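Local coordinates for protein type III effector HopU1 (Pseudomonas syringae pv. tomato, PDB 3U0J) that is injected into plant cells as a type III effector and probably transfers ADP-ribose from NAD+ to arginine side chains of target proteins, at residues H37-Q42 against I148-S153; L63-L68 against E91-Y96; M97-D102 against G232-P237; T167-I172 against A219-L224; T200-D205 against S238-M243. All coordinates share one frame; numbering follows the deposited sequence.

Interaction 1. Residues H37-Q42 against I148-S153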
# COMPACT_ATOMS: atom_id res chain seq x y z
N HIS A 37 0.01 -14.63 -6.41
CA HIS A 37 1.44 -14.81 -6.26
C HIS A 37 1.83 -15.09 -4.81
O HIS A 37 1.42 -14.36 -3.90
CB HIS A 37 2.20 -13.60 -6.78
CG HIS A 37 3.65 -13.60 -6.41
ND1 HIS A 37 4.57 -14.41 -7.04
CD2 HIS A 37 4.32 -12.93 -5.45
CE1 HIS A 37 5.76 -14.21 -6.50
NE2 HIS A 37 5.64 -13.32 -5.53
N TYR A 38 2.61 -16.16 -4.60
CA TYR A 38 3.29 -16.43 -3.33
C TYR A 38 4.79 -16.56 -3.52
O TYR A 38 5.25 -17.20 -4.46
CB TYR A 38 2.75 -17.70 -2.66
CG TYR A 38 1.30 -17.61 -2.32
CD1 TYR A 38 0.89 -17.22 -1.05
CD2 TYR A 38 0.32 -17.88 -3.27
CE1 TYR A 38 -0.45 -17.11 -0.74
CE2 TYR A 38 -1.01 -17.78 -2.97
CZ TYR A 38 -1.40 -17.40 -1.70
OH TYR A 38 -2.75 -17.30 -1.40
N SER A 39 5.55 -15.97 -2.61
CA SER A 39 6.99 -15.95 -2.73
C SER A 39 7.60 -17.34 -2.66
O SER A 39 7.05 -18.25 -2.03
CB SER A 39 7.58 -15.09 -1.62
OG SER A 39 7.13 -15.54 -0.37
N THR A 40 8.74 -17.47 -3.32
CA THR A 40 9.56 -18.68 -3.27
C THR A 40 10.83 -18.35 -2.52
O THR A 40 11.08 -17.17 -2.20
CB THR A 40 9.97 -19.11 -4.66
OG1 THR A 40 10.87 -18.13 -5.22
CG2 THR A 40 8.75 -19.23 -5.55
N GLY A 41 11.64 -19.36 -2.28
CA GLY A 41 12.93 -19.15 -1.63
C GLY A 41 13.83 -18.21 -2.42
O GLY A 41 14.50 -17.36 -1.84
N GLN A 42 13.84 -18.35 -3.74
CA GLN A 42 14.68 -17.50 -4.57
C GLN A 42 14.20 -16.05 -4.48
O GLN A 42 15.01 -15.13 -4.36
CB GLN A 42 14.70 -18.00 -6.03
CG GLN A 42 15.56 -17.16 -6.98
CD GLN A 42 17.03 -17.17 -6.63
OE1 GLN A 42 17.64 -16.11 -6.40
NE2 GLN A 42 17.61 -18.37 -6.56
N ILE A 148 8.01 -5.64 -5.48
CA ILE A 148 6.61 -5.71 -5.86
C ILE A 148 6.11 -7.10 -5.53
O ILE A 148 5.02 -7.26 -4.97
CB ILE A 148 6.40 -5.39 -7.35
CG1 ILE A 148 6.68 -3.90 -7.60
CG2 ILE A 148 5.00 -5.73 -7.74
CD1 ILE A 148 6.77 -3.51 -9.05
N LYS A 149 6.93 -8.09 -5.86
CA LYS A 149 6.53 -9.47 -5.68
C LYS A 149 6.45 -9.78 -4.20
O LYS A 149 5.50 -10.41 -3.75
CB LYS A 149 7.48 -10.44 -6.41
CG LYS A 149 7.60 -10.18 -7.92
CD LYS A 149 8.14 -11.39 -8.67
CE LYS A 149 9.49 -11.88 -8.11
NZ LYS A 149 9.94 -13.17 -8.73
N MET A 150 7.43 -9.32 -3.43
CA MET A 150 7.43 -9.65 -2.01
C MET A 150 6.20 -9.06 -1.34
O MET A 150 5.55 -9.75 -0.56
CB MET A 150 8.72 -9.19 -1.32
CG MET A 150 9.13 -10.06 -0.12
SD MET A 150 9.09 -11.86 -0.35
CE MET A 150 8.94 -12.27 1.34
N LEU A 151 5.86 -7.81 -1.67
CA LEU A 151 4.70 -7.16 -1.06
C LEU A 151 3.41 -7.89 -1.45
O LEU A 151 2.55 -8.14 -0.61
CB LEU A 151 4.60 -5.69 -1.47
CG LEU A 151 4.23 -4.66 -0.40
CD1 LEU A 151 3.42 -3.53 -0.99
CD2 LEU A 151 3.49 -5.26 0.77
N SER A 152 3.29 -8.23 -2.73
CA SER A 152 2.13 -8.98 -3.17
C SER A 152 2.00 -10.27 -2.35
O SER A 152 0.94 -10.55 -1.81
CB SER A 152 2.22 -9.30 -4.65
OG SER A 152 2.14 -8.13 -5.43
N SER A 153 3.08 -11.03 -2.25
CA SER A 153 3.05 -12.26 -1.48
C SER A 153 2.62 -11.99 -0.05
O SER A 153 1.79 -12.71 0.50
CB SER A 153 4.41 -12.97 -1.50
OG SER A 153 4.37 -14.18 -0.77
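Tyr38 and Ser153 bring their CA atoms to 4.6 Å where the extended residues before helix 41-52 run past the side of helix 145-162. Just beyond this crossing, Ser39 N donates to Ser153 OG over 2.8 Å with an N-H...O angle of 159°. A serine suits this point of the helix: with OG anti to its own backbone N (chi1 -179°) its hydroxyl stands out from the helix surface and takes up a loop N-H. The Ser39 hydroxyl lies 3.1 Å from the same Ser153 OG, and both hydroxyls bond to OE2 of Glu91 on helix 89-99, so a buried carboxylate is gripped by two serines. In the fold, these residues lead along helix 145-162 into helix 41-52, which Thr40 N-caps, its OG1 accepting from Asp43 N. Ahead of the serine bond, His37 turns its imidazole toward the helix and presents its edge to a carbonyl: CD2 lies 3.3 Å from Lys149 O, near the ring plane. That oxygen accepts the helical bond from Ser153 N. The Lys149 side chain crosses the imidazole at about a right angle, with CB 3.5 Å from His37 NE2, then bends away to salt bridges with Asp43 and Asp138. Met150 points its CB away from the loop but bends back at chi2, and its flexible thioether places SD 3.8 Å from Ser39 CB.

Interaction 2. Residues L63-L68 against E91-Y96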
# COMPACT_ATOMS: atom_id res chain seq x y z
N LEU A 63 16.16 1.76 10.19
CA LEU A 63 16.33 0.32 10.31
C LEU A 63 16.74 -0.28 8.99
O LEU A 63 16.00 -0.15 8.01
CB LEU A 63 15.02 -0.32 10.72
CG LEU A 63 14.59 -0.01 12.16
CD1 LEU A 63 13.32 -0.77 12.49
CD2 LEU A 63 15.72 -0.37 13.12
N SER A 64 17.88 -0.97 8.96
CA SER A 64 18.32 -1.64 7.74
C SER A 64 17.59 -2.96 7.55
O SER A 64 16.84 -3.43 8.41
CB SER A 64 19.82 -1.88 7.77
OG SER A 64 20.17 -2.76 8.83
N ILE A 65 17.81 -3.58 6.40
CA ILE A 65 17.15 -4.83 6.15
C ILE A 65 17.57 -5.84 7.22
O ILE A 65 16.77 -6.66 7.65
CB ILE A 65 17.41 -5.34 4.71
CG1 ILE A 65 16.57 -6.58 4.40
CG2 ILE A 65 18.88 -5.65 4.51
CD1 ILE A 65 15.09 -6.44 4.74
N ASP A 66 18.82 -5.77 7.66
CA ASP A 66 19.27 -6.69 8.70
C ASP A 66 18.51 -6.40 9.99
O ASP A 66 17.95 -7.31 10.60
CB ASP A 66 20.78 -6.61 8.92
CG ASP A 66 21.58 -7.19 7.77
OD1 ASP A 66 21.01 -7.99 7.00
OD2 ASP A 66 22.78 -6.84 7.63
N ASP A 67 18.47 -5.14 10.41
CA ASP A 67 17.63 -4.77 11.54
C ASP A 67 16.19 -5.27 11.38
O ASP A 67 15.56 -5.71 12.34
CB ASP A 67 17.62 -3.26 11.72
CG ASP A 67 18.99 -2.70 12.01
OD1 ASP A 67 19.81 -3.41 12.65
OD2 ASP A 67 19.24 -1.54 11.60
N LEU A 68 15.64 -5.20 10.17
CA LEU A 68 14.26 -5.64 9.99
C LEU A 68 14.16 -7.16 10.04
O LEU A 68 13.26 -7.70 10.69
CB LEU A 68 13.69 -5.13 8.68
CG LEU A 68 13.44 -3.63 8.71
CD1 LEU A 68 12.98 -3.18 7.34
CD2 LEU A 68 12.45 -3.27 9.81
N GLU A 91 8.71 -10.76 4.03
CA GLU A 91 7.41 -10.19 3.71
C GLU A 91 7.04 -9.09 4.69
O GLU A 91 6.58 -8.01 4.31
CB GLU A 91 6.34 -11.28 3.64
CG GLU A 91 6.37 -12.02 2.32
CD GLU A 91 5.95 -13.48 2.42
OE1 GLU A 91 5.81 -13.99 3.56
OE2 GLU A 91 5.76 -14.11 1.36
N CYS A 92 7.25 -9.36 5.97
CA CYS A 92 7.03 -8.31 6.96
C CYS A 92 7.83 -7.07 6.57
O CYS A 92 7.30 -5.97 6.56
CB CYS A 92 7.41 -8.77 8.35
SG CYS A 92 6.34 -10.07 8.94
N SER A 93 9.10 -7.28 6.24
CA SER A 93 10.01 -6.20 5.87
C SER A 93 9.52 -5.41 4.66
O SER A 93 9.64 -4.19 4.61
CB SER A 93 11.43 -6.74 5.62
OG SER A 93 11.92 -7.43 6.75
N ALA A 94 8.98 -6.12 3.67
CA ALA A 94 8.47 -5.46 2.49
C ALA A 94 7.29 -4.58 2.90
O ALA A 94 7.20 -3.43 2.47
CB ALA A 94 8.08 -6.47 1.46
N ILE A 95 6.41 -5.08 3.75
CA ILE A 95 5.30 -4.22 4.18
C ILE A 95 5.85 -3.01 4.93
O ILE A 95 5.51 -1.87 4.64
CB ILE A 95 4.35 -4.94 5.11
CG1 ILE A 95 3.56 -6.00 4.36
CG2 ILE A 95 3.42 -3.95 5.76
CD1 ILE A 95 2.84 -6.93 5.31
N TYR A 96 6.70 -3.27 5.92
CA TYR A 96 7.31 -2.20 6.70
C TYR A 96 7.92 -1.14 5.79
O TYR A 96 7.58 0.03 5.89
CB TYR A 96 8.37 -2.76 7.65
CG TYR A 96 8.96 -1.74 8.61
CD1 TYR A 96 9.99 -0.90 8.21
CD2 TYR A 96 8.50 -1.63 9.91
CE1 TYR A 96 10.55 0.03 9.08
CE2 TYR A 96 9.04 -0.71 10.80
CZ TYR A 96 10.06 0.12 10.39
OH TYR A 96 10.60 1.05 11.27
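Leu68 drives its side chain straight at Ser93 and Tyr96, the two residues that helix 89-99 turns toward helix 65-71. The CB of Leu68 rests 3.5 Å from Ser93 OG. That hydroxyl has its polar partner at home, in the carbonyl of Pro89 one turn earlier, and therefore offers the leucine a small, already bonded surface. Past CG the chain forks. CD1 reaches the rim of the Tyr96 ring, 3.9 Å from its CD1, whereas Leu68 CD2 sits over one face in a CH-pi contact, 3.8 Å from the ring centroid and 14° off the normal. With CG anti to its backbone N (chi1 -174°), Tyr96 reaches out across the leucine with its ring. The contact belongs to the helical N-terminal part of the protein, and helix 65-71 enters it through a capping box: Ser64 N donates to Asp67 OD2 over 3.0 Å, while Asp67 N returns a weak bond to Ser64 OG. Residues flanking this start add further contacts. Leu63 CD1 comes within 3.5 Å of Tyr96 OH, crossing the tyrosine at about a right angle, and Ile65 CD1 meets Ser93 CB at 3.8 Å; Ile65 also packs on Phe47 and Tyr48 of helix 41-52.

Interaction 3. Residues M97-D102 against G232-P237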
# COMPACT_ATOMS: atom_id res chain seq x y z
N MET A 97 8.82 -1.57 4.90
CA MET A 97 9.56 -0.64 4.06
C MET A 97 8.63 0.14 3.14
O MET A 97 8.90 1.30 2.83
CB MET A 97 10.61 -1.37 3.23
CG MET A 97 11.80 -1.83 4.05
SD MET A 97 12.97 -2.79 3.09
CE MET A 97 14.45 -2.15 3.84
N HIS A 98 7.53 -0.47 2.74
CA HIS A 98 6.56 0.22 1.90
C HIS A 98 5.73 1.28 2.66
O HIS A 98 5.27 2.26 2.06
CB HIS A 98 5.63 -0.78 1.23
CG HIS A 98 4.93 -0.25 0.02
ND1 HIS A 98 5.51 -0.23 -1.23
CD2 HIS A 98 3.68 0.27 -0.13
CE1 HIS A 98 4.65 0.28 -2.10
NE2 HIS A 98 3.54 0.59 -1.46
N THR A 99 5.55 1.10 3.97
CA THR A 99 4.74 2.02 4.76
C THR A 99 5.58 3.14 5.36
O THR A 99 5.07 4.03 6.05
CB THR A 99 4.03 1.31 5.93
OG1 THR A 99 5.00 0.77 6.85
CG2 THR A 99 3.13 0.21 5.43
N ALA A 100 6.89 3.07 5.10
CA ALA A 100 7.83 4.00 5.70
C ALA A 100 8.18 5.13 4.77
O ALA A 100 7.89 5.09 3.58
CB ALA A 100 9.10 3.27 6.13
N GLN A 101 8.86 6.13 5.31
CA GLN A 101 9.19 7.31 4.55
C GLN A 101 10.71 7.42 4.47
O GLN A 101 11.21 8.41 3.97
CB GLN A 101 8.65 8.53 5.28
CG GLN A 101 7.82 9.48 4.44
CD GLN A 101 6.45 8.91 4.04
OE1 GLN A 101 5.81 8.16 4.80
NE2 GLN A 101 5.99 9.30 2.84
N ASP A 102 11.43 6.39 4.95
CA ASP A 102 12.87 6.47 5.15
C ASP A 102 13.75 5.79 4.13
O ASP A 102 14.96 5.86 4.27
CB ASP A 102 13.28 5.80 6.45
CG ASP A 102 12.38 6.14 7.58
OD1 ASP A 102 11.90 7.30 7.62
OD2 ASP A 102 12.17 5.23 8.43
N GLY A 232 0.25 -4.92 11.79
CA GLY A 232 1.31 -5.60 12.54
C GLY A 232 2.72 -5.35 12.03
O GLY A 232 3.66 -5.29 12.80
N SER A 233 2.84 -5.20 10.71
CA SER A 233 4.12 -4.99 10.05
C SER A 233 4.39 -3.54 9.72
O SER A 233 5.50 -3.19 9.34
CB SER A 233 4.11 -5.73 8.73
OG SER A 233 4.32 -7.10 8.94
N SER A 234 3.36 -2.71 9.82
CA SER A 234 3.46 -1.31 9.45
C SER A 234 4.41 -0.53 10.36
O SER A 234 4.54 -0.83 11.54
CB SER A 234 2.08 -0.67 9.46
OG SER A 234 2.18 0.68 9.01
N GLN A 235 5.09 0.46 9.79
CA GLN A 235 5.99 1.30 10.58
C GLN A 235 5.16 2.09 11.57
O GLN A 235 5.64 2.47 12.66
CB GLN A 235 6.77 2.26 9.69
CG GLN A 235 7.69 3.15 10.49
CD GLN A 235 8.53 4.07 9.64
OE1 GLN A 235 9.76 3.97 9.64
NE2 GLN A 235 7.88 4.99 8.92
N ALA A 236 3.92 2.35 11.17
CA ALA A 236 2.95 3.03 12.01
C ALA A 236 1.65 2.22 12.15
O ALA A 236 0.66 2.48 11.48
CB ALA A 236 2.66 4.43 11.47
N PRO A 237 1.68 1.21 13.03
CA PRO A 237 0.52 0.38 13.37
C PRO A 237 -0.70 1.21 13.78
O PRO A 237 -1.82 0.90 13.36
CB PRO A 237 1.03 -0.45 14.56
CG PRO A 237 2.55 -0.49 14.40
CD PRO A 237 2.89 0.85 13.81
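Thr99, Ala100 and Asp102, where helix 89-99 runs out, meet Ser234 and Gln235 in the loop that leads to strand 241-243. From its place just ahead of a Glu-x-Glu sequence (Glu239, Glu241), this loop probably corresponds to the ADP-ribosylating turn-turn loop of arginine-specific ADP-ribosyltransferases, so the contact ties that loop to the helical N-terminal part. Among the hydrogen bonds, one spans the two segments: Gln235 N donates to Thr99 OG1 over 3.0 Å, almost straight at 172°. The threonine oxygen lies between its own backbone N and carbonyl carbon (chi1 63°), a position from which it also bonds back to the carbonyl of Tyr96 in the preceding turn. One hydroxyl thus serves both the helix end and the loop, since it can donate and accept at once. A second bond shapes the loop itself: Ser234 OG accepts from Ala236 N at 3.2 Å, an ST turn, and the same hydroxyl is hydrogen-bonded to Glu241 OE1. That bond is consistent with the turn helping to orient Glu241 of the Glu-x-Glu pair. Van der Waals contact fills in around these bonds. Thr99 CG2 lies 3.7 Å from Ser234 OG, and the threonine side chain also touches Ile230. The Gln235 side chain, extended beyond CG, reaches over the small Ala100 toward Asp102; alanine leaves room for its flat amide, whose CD stands 3.6 Å from Ala100 CB.

Interaction 4. Residues T167-I172 against A219-L224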
# COMPACT_ATOMS: atom_id res chain seq x y z
N THR A 167 -15.56 -1.40 6.28
CA THR A 167 -15.40 -0.04 5.80
C THR A 167 -14.04 0.53 6.20
O THR A 167 -13.62 0.41 7.35
CB THR A 167 -16.54 0.89 6.30
OG1 THR A 167 -17.77 0.50 5.68
CG2 THR A 167 -16.25 2.34 5.96
N VAL A 168 -13.36 1.13 5.23
CA VAL A 168 -12.11 1.82 5.47
C VAL A 168 -12.22 3.13 4.75
O VAL A 168 -13.18 3.33 3.99
CB VAL A 168 -10.93 1.07 4.88
CG1 VAL A 168 -10.73 -0.25 5.59
CG2 VAL A 168 -11.13 0.85 3.39
N TYR A 169 -11.25 4.02 4.97
CA TYR A 169 -11.29 5.38 4.48
C TYR A 169 -9.97 5.79 3.85
O TYR A 169 -8.92 5.22 4.16
CB TYR A 169 -11.64 6.35 5.62
CG TYR A 169 -12.94 6.02 6.33
CD1 TYR A 169 -14.16 6.54 5.88
CD2 TYR A 169 -12.95 5.20 7.45
CE1 TYR A 169 -15.34 6.24 6.53
CE2 TYR A 169 -14.13 4.89 8.10
CZ TYR A 169 -15.32 5.41 7.64
OH TYR A 169 -16.47 5.08 8.32
N ARG A 170 -10.04 6.78 2.96
CA ARG A 170 -8.89 7.33 2.23
C ARG A 170 -9.10 8.81 2.15
O ARG A 170 -10.21 9.26 1.87
CB ARG A 170 -8.90 6.85 0.79
CG ARG A 170 -8.03 5.68 0.48
CD ARG A 170 -6.64 6.11 0.11
NE ARG A 170 -6.49 6.43 -1.31
CZ ARG A 170 -5.33 6.80 -1.85
NH1 ARG A 170 -4.24 6.89 -1.06
NH2 ARG A 170 -5.27 7.09 -3.15
N GLY A 171 -8.04 9.57 2.35
CA GLY A 171 -8.10 11.00 2.15
C GLY A 171 -7.13 11.37 1.06
O GLY A 171 -5.98 10.95 1.09
N ILE A 172 -7.60 12.17 0.11
CA ILE A 172 -6.82 12.63 -1.02
C ILE A 172 -6.92 14.16 -1.08
O ILE A 172 -7.92 14.72 -0.64
CB ILE A 172 -7.36 11.99 -2.34
CG1 ILE A 172 -6.85 10.57 -2.47
CG2 ILE A 172 -6.94 12.74 -3.58
CD1 ILE A 172 -5.36 10.47 -2.16
N ALA A 219 -12.62 12.74 0.02
CA ALA A 219 -12.70 11.58 0.91
C ALA A 219 -13.25 10.37 0.18
O ALA A 219 -14.17 10.49 -0.63
CB ALA A 219 -13.56 11.88 2.13
N PHE A 220 -12.68 9.21 0.47
CA PHE A 220 -13.18 7.97 -0.08
C PHE A 220 -13.68 7.09 1.04
O PHE A 220 -12.95 6.77 1.98
CB PHE A 220 -12.08 7.23 -0.83
CG PHE A 220 -11.71 7.87 -2.13
CD1 PHE A 220 -12.37 7.54 -3.29
CD2 PHE A 220 -10.69 8.79 -2.19
CE1 PHE A 220 -12.02 8.13 -4.50
CE2 PHE A 220 -10.33 9.38 -3.41
CZ PHE A 220 -11.00 9.03 -4.56
N GLN A 221 -14.94 6.69 0.95
CA GLN A 221 -15.48 5.76 1.91
C GLN A 221 -15.64 4.45 1.20
O GLN A 221 -16.52 4.30 0.36
CB GLN A 221 -16.81 6.23 2.44
CG GLN A 221 -17.44 5.24 3.39
CD GLN A 221 -18.77 5.72 3.86
OE1 GLN A 221 -18.89 6.82 4.43
NE2 GLN A 221 -19.81 4.92 3.63
N ILE A 222 -14.77 3.51 1.53
CA ILE A 222 -14.65 2.27 0.78
C ILE A 222 -15.11 1.10 1.63
O ILE A 222 -14.72 0.96 2.79
CB ILE A 222 -13.18 2.04 0.43
CG1 ILE A 222 -12.59 3.33 -0.13
CG2 ILE A 222 -13.03 0.89 -0.52
CD1 ILE A 222 -11.13 3.23 -0.46
N SER A 223 -15.97 0.27 1.06
CA SER A 223 -16.31 -0.97 1.72
C SER A 223 -15.65 -2.11 0.95
O SER A 223 -15.80 -2.24 -0.27
CB SER A 223 -17.82 -1.16 1.84
OG SER A 223 -18.38 -1.42 0.58
N LEU A 224 -14.88 -2.92 1.68
CA LEU A 224 -14.04 -3.93 1.08
C LEU A 224 -14.64 -5.29 1.32
O LEU A 224 -15.13 -5.59 2.42
CB LEU A 224 -12.66 -3.88 1.72
CG LEU A 224 -11.91 -2.55 1.58
CD1 LEU A 224 -10.78 -2.47 2.59
CD2 LEU A 224 -11.38 -2.40 0.16
O HOH W 1 -19.16 1.73 3.24
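The carbonyl oxygen of Ile222 receives Val168 N at 2.8 Å, nearly in line with its C=O bond, and a CA-H from Thr167, whose CA lies 3.2 Å away. Ile222 N returns a bond to Val168 O. The same exchange joins Arg170 and Phe220: Phe220 N donates to Arg170 O over 2.8 Å, and Arg170 N meets a lone pair of Phe220 O in the carbonyl plane. Strands 167-172 and 219-224 are thus antiparallel, the axes of the two short segments making 148°. The face carrying Val168, Arg170, Phe220 and Ile222 is largely apolar and buried apart from the partly exposed Arg170. There Val168 CG2 meets the CD1 branch of Leu224, Arg170 packs its CB 3.6 Å from Phe220 CB, and Ile172 CG1 comes to the edge of the Phe220 ring, 3.8 Å from CE2. Arg170 bends at chi2 and chi3, which carries one face of its guanidinium over Ile172 CD1. The other face is more polar: Tyr169 and Gln221 run side by side, with CE1 of the tyrosine 3.9 Å from CG of the glutamine, and a water joins Thr167 OG1 to Gln221 NE2. Tyr169 also bonds through its backbone to Thr201, so strand 167-172 links both sheets of the split beta core. Arg170 is probably the arginine of the Arg-Ser-Glu signature of arginine-specific ADP-ribosyltransferases.

Interaction 5. Residues T200-D205 against S238-M243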
# COMPACT_ATOMS: atom_id res chain seq x y z
N THR A 200 -5.29 2.34 2.93
CA THR A 200 -6.53 2.87 3.49
C THR A 200 -6.47 2.78 5.00
O THR A 200 -5.60 2.10 5.55
CB THR A 200 -7.75 2.08 2.97
OG1 THR A 200 -7.79 0.78 3.58
CG2 THR A 200 -7.70 1.94 1.43
N THR A 201 -7.39 3.45 5.69
CA THR A 201 -7.37 3.37 7.15
C THR A 201 -8.75 3.06 7.71
O THR A 201 -9.75 3.51 7.18
CB THR A 201 -6.84 4.66 7.78
OG1 THR A 201 -6.84 4.52 9.20
CG2 THR A 201 -7.72 5.80 7.43
N ARG A 202 -8.80 2.27 8.77
CA ARG A 202 -10.06 1.99 9.45
C ARG A 202 -10.63 3.21 10.19
O ARG A 202 -11.84 3.29 10.44
CB ARG A 202 -9.88 0.85 10.43
CG ARG A 202 -10.05 -0.52 9.83
CD ARG A 202 -9.83 -1.58 10.90
NE ARG A 202 -8.40 -1.80 11.09
CZ ARG A 202 -7.87 -2.94 11.52
NH1 ARG A 202 -8.67 -3.97 11.81
NH2 ARG A 202 -6.55 -3.06 11.64
N ILE A 203 -9.76 4.14 10.54
CA ILE A 203 -10.14 5.27 11.37
C ILE A 203 -10.48 6.52 10.54
O ILE A 203 -9.59 7.13 9.92
CB ILE A 203 -9.02 5.60 12.35
CG1 ILE A 203 -8.44 4.32 12.97
CG2 ILE A 203 -9.51 6.55 13.42
CD1 ILE A 203 -7.02 4.50 13.58
N LYS A 204 -11.75 6.90 10.54
CA LYS A 204 -12.20 8.09 9.83
C LYS A 204 -11.27 9.28 10.06
O LYS A 204 -10.90 9.97 9.12
CB LYS A 204 -13.63 8.46 10.20
CG LYS A 204 -14.64 8.03 9.16
CD LYS A 204 -16.07 8.40 9.52
CE LYS A 204 -16.46 9.77 8.97
NZ LYS A 204 -17.93 10.07 9.16
N ASP A 205 -10.90 9.54 11.31
CA ASP A 205 -10.06 10.70 11.57
C ASP A 205 -8.74 10.67 10.81
O ASP A 205 -8.22 11.71 10.41
CB ASP A 205 -9.80 10.88 13.06
CG ASP A 205 -10.98 11.52 13.77
OD1 ASP A 205 -11.93 11.95 13.07
OD2 ASP A 205 -10.97 11.59 15.02
N SER A 238 -0.49 2.23 14.61
CA SER A 238 -1.54 3.15 15.06
C SER A 238 -2.33 3.78 13.90
O SER A 238 -3.45 4.25 14.11
CB SER A 238 -0.92 4.28 15.89
OG SER A 238 -0.15 5.16 15.07
N GLU A 239 -1.74 3.82 12.71
CA GLU A 239 -2.46 4.29 11.53
C GLU A 239 -3.55 3.29 11.14
O GLU A 239 -4.42 3.60 10.34
CB GLU A 239 -1.49 4.58 10.36
CG GLU A 239 -0.73 5.91 10.48
CD GLU A 239 0.54 5.98 9.58
OE1 GLU A 239 0.83 5.01 8.83
OE2 GLU A 239 1.26 7.01 9.64
N GLU A 240 -3.49 2.09 11.71
CA GLU A 240 -4.52 1.05 11.53
C GLU A 240 -4.89 0.79 10.08
O GLU A 240 -6.08 0.69 9.74
CB GLU A 240 -5.80 1.38 12.31
CG GLU A 240 -5.70 1.20 13.82
CD GLU A 240 -7.08 1.11 14.50
OE1 GLU A 240 -8.09 0.87 13.79
OE2 GLU A 240 -7.14 1.27 15.74
N GLU A 241 -3.89 0.64 9.22
CA GLU A 241 -4.13 0.52 7.79
C GLU A 241 -4.48 -0.87 7.22
O GLU A 241 -4.04 -1.90 7.70
CB GLU A 241 -3.01 1.17 6.99
CG GLU A 241 -1.65 0.82 7.48
CD GLU A 241 -0.59 1.77 6.95
OE1 GLU A 241 0.24 2.20 7.79
OE2 GLU A 241 -0.60 2.08 5.71
N ILE A 242 -5.31 -0.84 6.19
CA ILE A 242 -5.64 -1.99 5.38
C ILE A 242 -5.08 -1.68 3.98
O ILE A 242 -5.29 -0.57 3.48
CB ILE A 242 -7.15 -2.11 5.28
CG1 ILE A 242 -7.77 -2.22 6.67
CG2 ILE A 242 -7.53 -3.29 4.43
CD1 ILE A 242 -7.21 -3.35 7.48
N MET A 243 -4.36 -2.63 3.38
CA MET A 243 -3.71 -2.41 2.07
C MET A 243 -4.34 -3.36 1.05
O MET A 243 -4.70 -4.48 1.39
CB MET A 243 -2.18 -2.64 2.18
CG MET A 243 -1.34 -2.36 0.91
SD MET A 243 0.48 -2.47 1.11
CE MET A 243 0.83 -0.96 1.98
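Ile242 CD1 lies over one face of the Arg202 guanidinium, 4.0 Å above its plane and displaced toward the rim, while the carbonyl oxygen of Glu240 sits in plane at the edge. The carboxylate of Glu240 is turned 79° from the guanidinium; its OE1 stands well out of that plane, 3.8 Å from Arg202 NE, a long salt bridge of charges alone. Another joins Arg202 NH2 to Asp229. Ile203 CD1 lies against CB, CG and CD of Glu240, 3.5 Å from CD, and the left-handed backbone of Glu240 (phi 50°, psi 47°) turns the chain out of the 3-10 segment into strand 241-243. Ser199-Thr200-Thr201 is probably a Ser-Thr-Thr variant of the Ser-Thr-Ser motif of arginine-specific ADP-ribosyltransferases; its strand, 199-201, is antiparallel to strand 241-243, which carries the second glutamate of Glu-x-Glu. Thr200 grips Ile242 O twice, through its N at 3.0 Å and through OG1 at 2.8 Å; OG1 between backbone N and carbonyl carbon brings both donors to one acceptor. Ile242 N answers with a bond to Thr200 O. Thr201 OG1, anti to its own N, donates to Glu239 O over 2.8 Å and accepts from Ile203 N, an ST turn that bends the chain out of the strand. Arg202 N reaches Glu240 O at 3.3 Å.

How the interactions relate
Interaction 2 lies within the N-terminal helices; 1 and 3 join these to helix 145-162 and to loop 232-237, whereas 4 and 5, centres about 9 Å apart, lie in the beta core. Helix 89-99 serves both 2 and 3, and through Glu91 it also meets interaction 1. Interaction 2 is buried and mainly apolar; interaction 1 mixes a buried serine-carboxylate cluster with more exposed charges, and interaction 3 relies on one bond to a threonine hydroxyl. A backbone ladder makes 4; 5 has one hydrogen-bonded pair plus threonine-hydroxyl bonds and a long salt bridge. Tyr169 N with Thr201 O connects 4 to 5, and Ser234 with Glu241 connects 5 to loop 232-237.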